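Local coordinates for protein cytochrome cL (Hyphomicrobium denitrificans, PDB 2D0W) that carries electrons through a covalently bound heme and probably serves as the electron acceptor of methanol dehydrogenase in methanol oxidation, at residues R6-G11 with W80-N85; V4-N7 with E12-D15; E93-G98 with D113-L118; G61-I66 with V71-N76. All blocks are in the same frame, centred on the assembly; numbering follows the deposited sequence.

Contact 1: R6-G11 with W80-N85; sequences RNTVTG and WTYPKN. With HEM (protoporphyrin IX containing Fe), chain H.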
# COMPACT_ATOMS: atom_id res chain seq x y z
N ARG A 6 -13.70 -7.25 2.80
CA ARG A 6 -14.44 -7.94 1.74
C ARG A 6 -13.70 -7.94 0.42
O ARG A 6 -13.01 -6.97 0.06
CB ARG A 6 -15.86 -7.34 1.56
CG ARG A 6 -16.77 -7.45 2.80
CD ARG A 6 -18.26 -7.51 2.46
NE ARG A 6 -19.06 -8.02 3.59
CZ ARG A 6 -19.35 -9.31 3.78
NH1 ARG A 6 -18.93 -10.24 2.93
NH2 ARG A 6 -20.08 -9.68 4.84
N ASN A 7 -13.91 -8.99 -0.34
CA ASN A 7 -13.35 -9.05 -1.66
C ASN A 7 -13.81 -7.86 -2.56
O ASN A 7 -15.01 -7.63 -2.74
CB ASN A 7 -13.69 -10.41 -2.28
CG ASN A 7 -12.96 -10.65 -3.59
OD1 ASN A 7 -12.04 -11.44 -3.62
ND2 ASN A 7 -13.36 -9.97 -4.65
N THR A 8 -12.83 -7.13 -3.09
CA THR A 8 -13.04 -6.02 -4.04
C THR A 8 -14.07 -6.29 -5.15
O THR A 8 -14.99 -5.46 -5.39
CB THR A 8 -11.68 -5.56 -4.60
OG1 THR A 8 -10.97 -4.94 -3.54
CG2 THR A 8 -11.82 -4.51 -5.65
N VAL A 9 -13.94 -7.44 -5.81
CA VAL A 9 -14.84 -7.76 -6.94
C VAL A 9 -16.11 -8.55 -6.53
O VAL A 9 -17.20 -8.35 -7.10
CB VAL A 9 -14.11 -8.42 -8.16
CG1 VAL A 9 -15.00 -8.32 -9.48
CG2 VAL A 9 -12.85 -7.73 -8.45
N THR A 10 -16.02 -9.41 -5.52
CA THR A 10 -17.24 -10.15 -5.14
C THR A 10 -18.06 -9.67 -3.93
O THR A 10 -19.27 -9.91 -3.87
CB THR A 10 -17.00 -11.67 -5.00
OG1 THR A 10 -18.29 -12.31 -4.86
CG2 THR A 10 -16.21 -11.97 -3.80
N GLY A 11 -17.40 -9.03 -2.96
CA GLY A 11 -18.05 -8.68 -1.70
C GLY A 11 -18.02 -9.82 -0.68
O GLY A 11 -18.60 -9.70 0.40
N TRP A 80 -8.53 4.76 -10.91
CA TRP A 80 -8.65 3.40 -10.34
C TRP A 80 -9.81 2.63 -10.95
O TRP A 80 -10.94 3.12 -11.00
CB TRP A 80 -8.82 3.45 -8.82
CG TRP A 80 -7.68 4.10 -8.14
CD1 TRP A 80 -7.53 5.43 -7.87
CD2 TRP A 80 -6.49 3.47 -7.69
NE1 TRP A 80 -6.33 5.66 -7.25
CE2 TRP A 80 -5.67 4.47 -7.13
CE3 TRP A 80 -6.02 2.15 -7.71
CZ2 TRP A 80 -4.41 4.20 -6.60
CZ3 TRP A 80 -4.78 1.88 -7.18
CH2 TRP A 80 -3.99 2.90 -6.62
N THR A 81 -9.52 1.41 -11.39
CA THR A 81 -10.58 0.49 -11.82
C THR A 81 -11.62 0.28 -10.75
O THR A 81 -12.81 0.23 -11.04
CB THR A 81 -9.99 -0.91 -12.21
OG1 THR A 81 -9.10 -0.72 -13.29
CG2 THR A 81 -11.08 -1.89 -12.67
N TYR A 82 -11.16 0.10 -9.50
CA TYR A 82 -12.02 -0.09 -8.35
C TYR A 82 -11.76 1.14 -7.49
O TYR A 82 -10.69 1.26 -6.86
CB TYR A 82 -11.61 -1.38 -7.62
CG TYR A 82 -11.68 -2.57 -8.53
CD1 TYR A 82 -12.93 -3.21 -8.78
CD2 TYR A 82 -10.53 -3.06 -9.16
CE1 TYR A 82 -13.00 -4.30 -9.63
CE2 TYR A 82 -10.61 -4.14 -10.03
CZ TYR A 82 -11.84 -4.75 -10.27
OH TYR A 82 -11.87 -5.81 -11.16
N PRO A 83 -12.68 2.10 -7.50
CA PRO A 83 -12.37 3.38 -6.82
C PRO A 83 -12.21 3.38 -5.27
O PRO A 83 -11.61 4.30 -4.75
CB PRO A 83 -13.47 4.36 -7.33
CG PRO A 83 -14.61 3.46 -7.82
CD PRO A 83 -14.00 2.10 -8.19
N LYS A 84 -12.72 2.38 -4.56
CA LYS A 84 -12.39 2.22 -3.13
C LYS A 84 -10.89 1.97 -2.88
O LYS A 84 -10.44 1.91 -1.73
CB LYS A 84 -13.21 1.09 -2.49
CG LYS A 84 -14.65 1.49 -2.14
CD LYS A 84 -15.37 0.42 -1.27
CE LYS A 84 -16.89 0.50 -1.46
NZ LYS A 84 -17.64 -0.77 -1.10
N ASN A 85 -10.12 1.84 -3.95
CA ASN A 85 -8.66 1.74 -3.85
C ASN A 85 -7.98 3.10 -3.54
O ASN A 85 -6.79 3.15 -3.31
CB ASN A 85 -8.05 1.03 -5.07
CG ASN A 85 -8.30 -0.50 -5.07
OD1 ASN A 85 -8.47 -1.14 -4.01
ND2 ASN A 85 -8.28 -1.10 -6.28
CHA HEM H . -5.14 -5.11 -10.42
CHB HEM H . -1.94 -4.37 -6.81
CHC HEM H . 0.65 -8.30 -8.05
CHD HEM H . -1.80 -8.24 -12.24
C1A HEM H . -4.56 -4.57 -9.26
C2A HEM H . -5.08 -3.53 -8.39
C3A HEM H . -4.19 -3.32 -7.43
C4A HEM H . -3.07 -4.23 -7.60
CMA HEM H . -4.27 -2.28 -6.27
CAA HEM H . -6.40 -2.75 -8.61
CBA HEM H . -6.05 -1.57 -9.54
CGA HEM H . -7.22 -0.60 -9.72
O1A HEM H . -8.18 -0.64 -8.92
O2A HEM H . -7.16 0.20 -10.68
C1B HEM H . -0.99 -5.39 -6.79
C2B HEM H . 0.12 -5.64 -5.86
C3B HEM H . 0.72 -6.69 -6.15
C4B HEM H . 0.17 -7.25 -7.34
CMB HEM H . 0.44 -4.63 -4.76
CAB HEM H . 1.69 -7.45 -5.23
CBB HEM H . 1.36 -7.75 -4.01
C1C HEM H . 0.23 -8.63 -9.32
C2C HEM H . 0.65 -9.80 -10.12
C3C HEM H . 0.01 -9.73 -11.28
C4C HEM H . -0.93 -8.61 -11.23
CMC HEM H . 1.95 -10.51 -9.82
CAC HEM H . 0.29 -10.48 -12.62
CBC HEM H . 0.50 -11.77 -12.55
C1D HEM H . -2.96 -7.50 -12.15
C2D HEM H . -4.03 -7.45 -13.12
C3D HEM H . -5.07 -6.49 -12.56
C4D HEM H . -4.53 -6.01 -11.30
CMD HEM H . -4.09 -8.24 -14.47
CAD HEM H . -6.46 -6.07 -13.16
CBD HEM H . -7.45 -6.89 -12.34
CGD HEM H . -8.87 -6.41 -12.43
O1D HEM H . -9.75 -6.95 -11.74
O2D HEM H . -9.11 -5.46 -13.19
NA HEM H . -3.34 -4.95 -8.75
NB HEM H . -0.83 -6.40 -7.71
NC HEM H . -0.77 -7.96 -10.01
ND HEM H . -3.29 -6.62 -11.12
FE HEM H . -2.10 -6.54 -9.33

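Contact 2: V4-N7 with E12-D15; sequences VFRN and EALD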
# COMPACT_ATOMS: atom_id res chain seq x y z
N VAL A 4 -14.48 -4.85 8.82
CA VAL A 4 -14.81 -6.09 8.16
C VAL A 4 -14.24 -6.00 6.73
O VAL A 4 -14.54 -5.06 6.02
CB VAL A 4 -16.34 -6.30 8.13
CG1 VAL A 4 -16.67 -7.53 7.30
CG2 VAL A 4 -16.90 -6.39 9.59
N PHE A 5 -13.41 -6.96 6.34
CA PHE A 5 -12.78 -6.88 5.01
C PHE A 5 -13.49 -7.77 4.01
O PHE A 5 -13.87 -8.89 4.36
CB PHE A 5 -11.30 -7.23 5.09
CG PHE A 5 -10.54 -6.33 6.02
CD1 PHE A 5 -10.20 -5.06 5.63
CD2 PHE A 5 -10.21 -6.75 7.33
CE1 PHE A 5 -9.49 -4.19 6.50
CE2 PHE A 5 -9.51 -5.93 8.19
CZ PHE A 5 -9.16 -4.64 7.79
N ARG A 6 -13.70 -7.25 2.80
CA ARG A 6 -14.44 -7.94 1.74
C ARG A 6 -13.70 -7.94 0.42
O ARG A 6 -13.01 -6.97 0.06
CB ARG A 6 -15.86 -7.34 1.56
CG ARG A 6 -16.77 -7.45 2.80
CD ARG A 6 -18.26 -7.51 2.46
NE ARG A 6 -19.06 -8.02 3.59
CZ ARG A 6 -19.35 -9.31 3.78
NH1 ARG A 6 -18.93 -10.24 2.93
NH2 ARG A 6 -20.08 -9.68 4.84
N ASN A 7 -13.91 -8.99 -0.34
CA ASN A 7 -13.35 -9.05 -1.66
C ASN A 7 -13.81 -7.86 -2.56
O ASN A 7 -15.01 -7.63 -2.74
CB ASN A 7 -13.69 -10.41 -2.28
CG ASN A 7 -12.96 -10.65 -3.59
OD1 ASN A 7 -12.04 -11.44 -3.62
ND2 ASN A 7 -13.36 -9.97 -4.65
N GLU A 12 -17.38 -10.94 -1.02
CA GLU A 12 -17.27 -12.07 -0.09
C GLU A 12 -16.31 -11.69 1.03
O GLU A 12 -15.29 -11.05 0.81
CB GLU A 12 -16.78 -13.33 -0.79
CG GLU A 12 -16.64 -14.51 0.15
CD GLU A 12 -16.34 -15.83 -0.55
OE1 GLU A 12 -16.73 -16.86 0.02
OE2 GLU A 12 -15.70 -15.85 -1.63
N ALA A 13 -16.68 -12.08 2.25
CA ALA A 13 -15.85 -11.83 3.42
C ALA A 13 -14.44 -12.38 3.19
O ALA A 13 -14.25 -13.53 2.77
CB ALA A 13 -16.49 -12.47 4.66
N LEU A 14 -13.45 -11.52 3.44
CA LEU A 14 -12.08 -11.95 3.47
C LEU A 14 -11.77 -12.56 4.84
O LEU A 14 -12.05 -11.94 5.84
CB LEU A 14 -11.19 -10.74 3.21
CG LEU A 14 -10.56 -10.60 1.82
CD1 LEU A 14 -11.35 -11.28 0.71
CD2 LEU A 14 -10.21 -9.14 1.51
N ASP A 15 -11.19 -13.76 4.90
CA ASP A 15 -10.84 -14.31 6.22
C ASP A 15 -9.42 -13.93 6.61
O ASP A 15 -8.50 -14.73 6.53
CB ASP A 15 -11.13 -15.82 6.34
CG ASP A 15 -10.72 -16.41 7.69
OD1 ASP A 15 -10.57 -17.63 7.72
OD2 ASP A 15 -10.56 -15.70 8.71
O HOH W 1 -18.99 -13.15 2.82

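Contact 3: E93-G98 with D113-L118; sequences ETIFGG and DNMLKL. With HEM (protoporphyrin IX containing Fe), chain H.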
# COMPACT_ATOMS: atom_id res chain seq x y z
N GLU A 93 -7.81 -4.57 0.73
CA GLU A 93 -8.75 -5.64 0.38
C GLU A 93 -8.38 -6.16 -1.03
O GLU A 93 -8.35 -7.37 -1.26
CB GLU A 93 -10.21 -5.10 0.43
CG GLU A 93 -10.77 -4.75 1.78
CD GLU A 93 -12.19 -4.10 1.72
OE1 GLU A 93 -12.41 -3.24 0.83
OE2 GLU A 93 -13.08 -4.46 2.56
N THR A 94 -8.05 -5.26 -1.96
CA THR A 94 -7.67 -5.68 -3.33
C THR A 94 -6.42 -6.54 -3.29
O THR A 94 -6.38 -7.64 -3.86
CB THR A 94 -7.51 -4.47 -4.23
OG1 THR A 94 -8.76 -3.80 -4.27
CG2 THR A 94 -7.06 -4.86 -5.66
N ILE A 95 -5.40 -6.08 -2.57
CA ILE A 95 -4.16 -6.84 -2.42
C ILE A 95 -4.40 -8.14 -1.69
O ILE A 95 -3.95 -9.17 -2.16
CB ILE A 95 -3.01 -6.03 -1.78
CG1 ILE A 95 -2.85 -4.73 -2.56
CG2 ILE A 95 -1.67 -6.85 -1.83
CD1 ILE A 95 -2.12 -3.60 -1.78
N PHE A 96 -5.14 -8.09 -0.57
CA PHE A 96 -5.32 -9.26 0.28
C PHE A 96 -6.11 -10.33 -0.47
O PHE A 96 -5.68 -11.48 -0.53
CB PHE A 96 -6.07 -8.93 1.61
CG PHE A 96 -5.92 -10.00 2.65
CD1 PHE A 96 -6.62 -11.21 2.56
CD2 PHE A 96 -5.08 -9.81 3.73
CE1 PHE A 96 -6.45 -12.20 3.54
CE2 PHE A 96 -4.89 -10.79 4.68
CZ PHE A 96 -5.57 -11.99 4.59
N GLY A 97 -7.27 -9.95 -1.00
CA GLY A 97 -8.19 -10.93 -1.58
C GLY A 97 -8.08 -11.05 -3.07
O GLY A 97 -8.61 -12.00 -3.62
N GLY A 98 -7.38 -10.13 -3.73
CA GLY A 98 -7.21 -10.14 -5.19
C GLY A 98 -8.32 -9.46 -5.99
O GLY A 98 -9.22 -8.86 -5.39
N ASP A 113 2.02 -6.54 8.83
CA ASP A 113 2.84 -5.33 9.03
C ASP A 113 3.54 -4.97 7.72
O ASP A 113 3.64 -3.79 7.38
CB ASP A 113 3.86 -5.54 10.16
CG ASP A 113 4.53 -4.23 10.62
OD1 ASP A 113 3.83 -3.26 10.98
OD2 ASP A 113 5.78 -4.17 10.57
N ASN A 114 3.97 -5.99 6.99
CA ASN A 114 4.59 -5.80 5.69
C ASN A 114 3.60 -5.35 4.65
O ASN A 114 3.92 -4.52 3.82
CB ASN A 114 5.36 -7.04 5.23
CG ASN A 114 6.70 -7.22 6.00
OD1 ASN A 114 7.29 -6.28 6.44
ND2 ASN A 114 7.12 -8.45 6.18
N MET A 115 2.39 -5.89 4.70
CA MET A 115 1.31 -5.41 3.82
C MET A 115 1.16 -3.92 3.96
O MET A 115 0.89 -3.20 2.98
CB MET A 115 -0.01 -6.09 4.21
CG MET A 115 -1.20 -5.45 3.52
SD MET A 115 -1.29 -5.96 1.80
CE MET A 115 -2.17 -7.50 2.02
N LEU A 116 1.28 -3.43 5.18
CA LEU A 116 1.06 -1.99 5.42
C LEU A 116 2.16 -1.10 4.87
O LEU A 116 1.94 0.07 4.57
CB LEU A 116 0.81 -1.73 6.91
CG LEU A 116 -0.48 -2.29 7.44
CD1 LEU A 116 -0.56 -1.97 8.91
CD2 LEU A 116 -1.71 -1.74 6.67
N LYS A 117 3.38 -1.64 4.81
CA LYS A 117 4.53 -0.94 4.26
C LYS A 117 4.47 -0.97 2.73
O LYS A 117 4.84 -0.05 2.02
CB LYS A 117 5.83 -1.62 4.72
CG LYS A 117 6.16 -1.45 6.22
CD LYS A 117 7.40 -2.32 6.54
CE LYS A 117 7.97 -2.05 7.89
NZ LYS A 117 6.92 -2.33 8.87
N LEU A 118 4.01 -2.09 2.22
CA LEU A 118 3.74 -2.18 0.77
C LEU A 118 2.77 -1.09 0.34
O LEU A 118 2.97 -0.41 -0.67
CB LEU A 118 3.14 -3.55 0.45
CG LEU A 118 2.60 -3.77 -0.97
CD1 LEU A 118 3.64 -3.42 -2.04
CD2 LEU A 118 2.05 -5.23 -1.09
CHA HEM H . -5.14 -5.11 -10.42
CHB HEM H . -1.94 -4.37 -6.81
CHC HEM H . 0.65 -8.30 -8.05
CHD HEM H . -1.80 -8.24 -12.24
C1A HEM H . -4.56 -4.57 -9.26
C2A HEM H . -5.08 -3.53 -8.39
C3A HEM H . -4.19 -3.32 -7.43
C4A HEM H . -3.07 -4.23 -7.60
CMA HEM H . -4.27 -2.28 -6.27
CAA HEM H . -6.40 -2.75 -8.61
CBA HEM H . -6.05 -1.57 -9.54
CGA HEM H . -7.22 -0.60 -9.72
O1A HEM H . -8.18 -0.64 -8.92
O2A HEM H . -7.16 0.20 -10.68
C1B HEM H . -0.99 -5.39 -6.79
C2B HEM H . 0.12 -5.64 -5.86
C3B HEM H . 0.72 -6.69 -6.15
C4B HEM H . 0.17 -7.25 -7.34
CMB HEM H . 0.44 -4.63 -4.76
CAB HEM H . 1.69 -7.45 -5.23
CBB HEM H . 1.36 -7.75 -4.01
C1C HEM H . 0.23 -8.63 -9.32
C2C HEM H . 0.65 -9.80 -10.12
C3C HEM H . 0.01 -9.73 -11.28
C4C HEM H . -0.93 -8.61 -11.23
CMC HEM H . 1.95 -10.51 -9.82
CAC HEM H . 0.29 -10.48 -12.62
CBC HEM H . 0.50 -11.77 -12.55
C1D HEM H . -2.96 -7.50 -12.15
C2D HEM H . -4.03 -7.45 -13.12
C3D HEM H . -5.07 -6.49 -12.56
C4D HEM H . -4.53 -6.01 -11.30
CMD HEM H . -4.09 -8.24 -14.47
CAD HEM H . -6.46 -6.07 -13.16
CBD HEM H . -7.45 -6.89 -12.34
CGD HEM H . -8.87 -6.41 -12.43
O1D HEM H . -9.75 -6.95 -11.74
O2D HEM H . -9.11 -5.46 -13.19
NA HEM H . -3.34 -4.95 -8.75
NB HEM H . -0.83 -6.40 -7.71
NC HEM H . -0.77 -7.96 -10.01
ND HEM H . -3.29 -6.62 -11.12
FE HEM H . -2.10 -6.54 -9.33

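Contact 4: G61-I66 with V71-N76; sequences GCHGHI and VGPGLN. With ZN (zinc ion), chain C; ZN (zinc ion), chain E; HEM (protoporphyrin IX containing Fe), chain H.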
# COMPACT_ATOMS: atom_id res chain seq x y z
N GLY A 61 6.70 -7.02 -11.68
CA GLY A 61 6.70 -7.78 -12.94
C GLY A 61 5.42 -7.51 -13.70
O GLY A 61 5.41 -7.47 -14.92
N CYS A 62 4.32 -7.29 -12.99
CA CYS A 62 3.08 -6.95 -13.65
C CYS A 62 2.71 -5.46 -13.65
O CYS A 62 2.08 -4.97 -14.59
CB CYS A 62 1.97 -7.74 -13.00
SG CYS A 62 2.16 -9.54 -13.27
N HIS A 63 3.03 -4.75 -12.56
CA HIS A 63 2.53 -3.38 -12.38
C HIS A 63 3.63 -2.33 -12.68
O HIS A 63 3.37 -1.11 -12.78
CB HIS A 63 1.93 -3.23 -10.96
CG HIS A 63 0.60 -3.94 -10.76
ND1 HIS A 63 -0.57 -3.50 -11.32
CD2 HIS A 63 0.27 -5.03 -10.03
CE1 HIS A 63 -1.57 -4.27 -10.96
NE2 HIS A 63 -1.09 -5.23 -10.17
N GLY A 64 4.87 -2.81 -12.85
CA GLY A 64 5.98 -1.94 -13.23
C GLY A 64 6.79 -1.52 -12.02
O GLY A 64 6.26 -1.52 -10.88
N HIS A 65 8.06 -1.18 -12.24
CA HIS A 65 9.00 -1.00 -11.15
C HIS A 65 8.66 0.27 -10.41
O HIS A 65 8.95 0.37 -9.23
CB HIS A 65 10.49 -0.98 -11.61
CG HIS A 65 10.86 0.22 -12.43
ND1 HIS A 65 10.19 0.57 -13.58
CD2 HIS A 65 11.83 1.17 -12.26
CE1 HIS A 65 10.72 1.66 -14.09
NE2 HIS A 65 11.71 2.06 -13.30
N ILE A 66 8.04 1.23 -11.09
CA ILE A 66 7.51 2.44 -10.41
C ILE A 66 5.97 2.55 -10.37
O ILE A 66 5.43 3.61 -10.06
CB ILE A 66 8.26 3.75 -10.81
CG1 ILE A 66 8.06 4.14 -12.30
CG2 ILE A 66 9.72 3.56 -10.50
CD1 ILE A 66 8.39 5.64 -12.60
N VAL A 71 1.90 -5.69 -17.67
CA VAL A 71 0.76 -6.58 -17.96
C VAL A 71 -0.49 -6.05 -17.22
O VAL A 71 -1.61 -6.07 -17.77
CB VAL A 71 1.02 -8.09 -17.61
CG1 VAL A 71 2.50 -8.38 -17.65
CG2 VAL A 71 0.50 -8.43 -16.24
N GLY A 72 -0.27 -5.55 -16.01
CA GLY A 72 -1.34 -5.05 -15.14
C GLY A 72 -1.30 -3.54 -15.14
O GLY A 72 -0.29 -2.94 -15.52
N PRO A 73 -2.39 -2.92 -14.67
CA PRO A 73 -2.55 -1.48 -14.70
C PRO A 73 -1.48 -0.67 -13.95
O PRO A 73 -0.74 -1.21 -13.08
CB PRO A 73 -3.96 -1.27 -14.10
CG PRO A 73 -4.18 -2.48 -13.25
CD PRO A 73 -3.56 -3.59 -14.06
N GLY A 74 -1.39 0.61 -14.30
CA GLY A 74 -0.59 1.60 -13.54
C GLY A 74 -1.19 1.82 -12.15
O GLY A 74 -2.42 1.85 -11.99
N LEU A 75 -0.35 1.94 -11.12
CA LEU A 75 -0.86 2.09 -9.78
C LEU A 75 -0.44 3.47 -9.31
O LEU A 75 -0.71 3.85 -8.16
CB LEU A 75 -0.28 1.01 -8.86
CG LEU A 75 -0.52 -0.46 -9.20
CD1 LEU A 75 0.21 -1.45 -8.22
CD2 LEU A 75 -2.06 -0.70 -9.18
N ASN A 76 0.18 4.24 -10.20
CA ASN A 76 0.84 5.46 -9.80
C ASN A 76 0.05 6.69 -10.31
O ASN A 76 0.54 7.82 -10.27
CB ASN A 76 2.28 5.47 -10.33
CG ASN A 76 2.33 5.58 -11.84
OD1 ASN A 76 1.29 5.39 -12.52
ND2 ASN A 76 3.49 5.85 -12.37
ZN ZN C . 8.75 -0.53 -14.25
ZN ZN E . -4.37 3.48 -11.99
CHA HEM H . -5.14 -5.11 -10.42
CHB HEM H . -1.94 -4.37 -6.81
CHC HEM H . 0.65 -8.30 -8.05
CHD HEM H . -1.80 -8.24 -12.24
C1A HEM H . -4.56 -4.57 -9.26
C2A HEM H . -5.08 -3.53 -8.39
C3A HEM H . -4.19 -3.32 -7.43
C4A HEM H . -3.07 -4.23 -7.60
CMA HEM H . -4.27 -2.28 -6.27
CAA HEM H . -6.40 -2.75 -8.61
CBA HEM H . -6.05 -1.57 -9.54
CGA HEM H . -7.22 -0.60 -9.72
O1A HEM H . -8.18 -0.64 -8.92
O2A HEM H . -7.16 0.20 -10.68
C1B HEM H . -0.99 -5.39 -6.79
C2B HEM H . 0.12 -5.64 -5.86
C3B HEM H . 0.72 -6.69 -6.15
C4B HEM H . 0.17 -7.25 -7.34
CMB HEM H . 0.44 -4.63 -4.76
CAB HEM H . 1.69 -7.45 -5.23
CBB HEM H . 1.36 -7.75 -4.01
C1C HEM H . 0.23 -8.63 -9.32
C2C HEM H . 0.65 -9.80 -10.12
C3C HEM H . 0.01 -9.73 -11.28
C4C HEM H . -0.93 -8.61 -11.23
CMC HEM H . 1.95 -10.51 -9.82
CAC HEM H . 0.29 -10.48 -12.62
CBC HEM H . 0.50 -11.77 -12.55
C1D HEM H . -2.96 -7.50 -12.15
C2D HEM H . -4.03 -7.45 -13.12
C3D HEM H . -5.07 -6.49 -12.56
C4D HEM H . -4.53 -6.01 -11.30
CMD HEM H . -4.09 -8.24 -14.47
CAD HEM H . -6.46 -6.07 -13.16
CBD HEM H . -7.45 -6.89 -12.34
CGD HEM H . -8.87 -6.41 -12.43
O1D HEM H . -9.75 -6.95 -11.74
O2D HEM H . -9.11 -5.46 -13.19
NA HEM H . -3.34 -4.95 -8.75
NB HEM H . -0.83 -6.40 -7.71
NC HEM H . -0.77 -7.96 -10.01
ND HEM H . -3.29 -6.62 -11.12
FE HEM H . -2.10 -6.54 -9.33
O HOH W 2 5.74 6.47 -10.12
O HOH W 3 -3.59 4.22 -9.80
O HOH W 4 -5.78 1.44 -12.67

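Contact 1: R6-G11 with W80-N85
Thr8 sets its methyl group over one face of the Tyr82 ring, and this CH-pi contact is the centre of the meeting between 6-11 and 80-85. The CG2 carbon lies 3.9 Å from the centroid of the Tyr82 ring and 28° off its normal. With CG2 of Thr8 opposite its own backbone N, the hydroxyl falls on another side of the residue and is hydrogen-bonded to Thr94 on helix 88-97, which also bonds to Asn85 OD1. Farther along the ring, Val9 CG2 approaches the phenol end obliquely, 3.6 Å from Tyr82 CE1. No hydrogen bond joins the two segments.

The polar work of Tyr82 is directed at the heme. Its OH makes a very short hydrogen bond of 2.5 Å to HEM O1D, while its backbone N donates to HEM O1A at 3.1 Å. That second propionate is gripped further by Asn85 ND2, 2.7 Å from HEM O1A, and by Thr81 N, 2.7 Å from HEM O2A. A phenylalanine in place of Tyr82 would probably keep a face for Thr8 but leave O1D of the propionate without its hydroxyl partner. One ring thus serves two surroundings, apolar toward the N-terminal loop and polar toward the cofactor, and the donors gathered here are likely to stabilise negative charge on the propionates.

Contact 2: V4-N7 with E12-D15
Leu14, Arg6 and Asn7 bury the most surface where 4-7 meets 12-15, and two backbone hydrogen bonds set the frame for their side chains. Leu14 N donates to Phe5 O at 2.8 Å, and Asn7 N donates to Glu12 O at 2.7 Å in a nearly straight bond of 172°.

The isobutyl group of Leu14 reaches back over the backbone of 4-7. Its CB sits 4.0 Å from Phe5 CB, CD1 comes to 3.6 Å from Asn7 N, and CD2 spreads toward Arg6 O, so both branches lie against one side of the peptide between Arg6 and Asn7. Leu14 also touches Phe96 of helix 88-97.

Arg6 begins by leading away from 12-15, yet its extended chain brings the guanidinium back beside Ala13. There a water bridges the two donors, accepting from Arg6 NH1 at 2.9 Å and from Ala13 N at 2.6 Å; NH1 also bonds to Gly11 O. Asn7 adds its CB, 3.9 Å from Leu14 CD1.

The two bonds enclose Arg6 and Ala13, whose CA atoms are 4.5 Å apart, as the non-hydrogen-bonded pair of a single antiparallel beta bridge, closing a short surface loop in a protein whose regular secondary structure is otherwise helical.

Contact 3: E93-G98 with D113-L118
Ile95 and Met115 form the main meeting of helices 88-97 and 112-124, and the sequence 93-98 shows how a helix can divide its faces among different neighbours. Glu93, at the start, is directed away from 113-118 and accepts a hydrogen bond from Arg6 N. Next comes Thr94, whose CG2 lies 3.6 Å from HEM C2A and thus belongs to the heme pocket.

Ile95 turns toward the second helix. Its CG2 branch, anti to the backbone N, touches three groups. Ile95 CG2 lies 3.8 Å from Met115 SD and 4.1 Å from Leu118 CD2. On the cofactor, Ile95 CG2 comes to 3.8 Å from HEM CBB, the end carbon of a heme side chain. The Ile95 and Met115 side chains slide past each other in opposite directions. Cutting Ile95 back to an alanine is likely to open a gap beside Met115 SD, Leu118 CD2 and HEM CBB, where the CG2 methyl now sits.

At Phe96 the Met115 chain, bent at chi2 and chi3 (76° and 85°), brings its methyl CE to 4.1 Å from Phe96 CD2, the two side chains crossing at about a right angle. Gly98, just past the helix, leaves helical geometry with a positive phi.

The short helical segments run at 131° to one another, 11.3 Å apart at closest approach. Around this apolar seam, Leu118 also meets Tyr55 of helix 48-58, Leu116 packs on helix 28-36, and Ile95 reaches Ile119 and Ile122 farther along helix 112-124.

Contact 4: G61-I66 with V71-N76
His63 ND1 donates to Pro73 O at 2.9 Å, a bond straight to within two degrees (178°), lying in the ring plane and meeting a lone pair in the carbonyl plane. With CG anti to its own carbonyl carbon (chi1 -73°), the ring also aims its opposite nitrogen at the heme iron: His63 NE2 lies 1.9 Å from HEM FE, Met103 being the other axial ligand. The carbonyl therefore fixes the rotation of the ligand ring, and would probably make the imidazole somewhat more electron-rich.

A second bond, Gly72 N to Cys62 O at 2.8 Å, ties the end of helix 60-63 to the returning loop. Cys62 SG is linked covalently to HEM CAC, and Val71 CG2 packs against that sulfur at 3.6 Å. A beta carbon on Gly72 would be tight against His63 CE1.

Leu75 completes the setting: its CD1 lies over one face of the His63 ring, 3.9 Å from the centroid, while CD2 reaches the porphyrin. Pro73 CD rests 3.6 Å from HEM C3D. Farther out, a water bridges Ile66 O and Asn76 ND2, and two zinc ions are held, one by His65 ND1 together with Glu68, the other by Gly74 O with Asp77, Tyr79 and waters.

Cys59, Cys62 and His63 form the CXXCH heme-attachment motif of c-type cytochromes, with Pro73 O as the carbonyl that orients the proximal histidine.

How the contacts relate
Contact 3 is the buried one, an apolar seam between two helices; contacts 1 and 2 lie at the surface, and contact 4 is partly buried. Contacts 1, 3 and 4 all touch the heme, but each with a different chemistry: hydrogen bonds to propionates in contact 1, hydrocarbon against the porphyrin edge in contact 3, and covalent and metal bonds in contact 4. Contact 2 relies on backbone pairing and shares Arg6 and Asn7 with contact 1. Helix 88-97 joins three of them, since Thr94 bonds to Thr8 and Asn85 of contact 1 and Glu93 to Arg6. Contacts 2 and 4 stay about 14 Å apart at their nearest atoms.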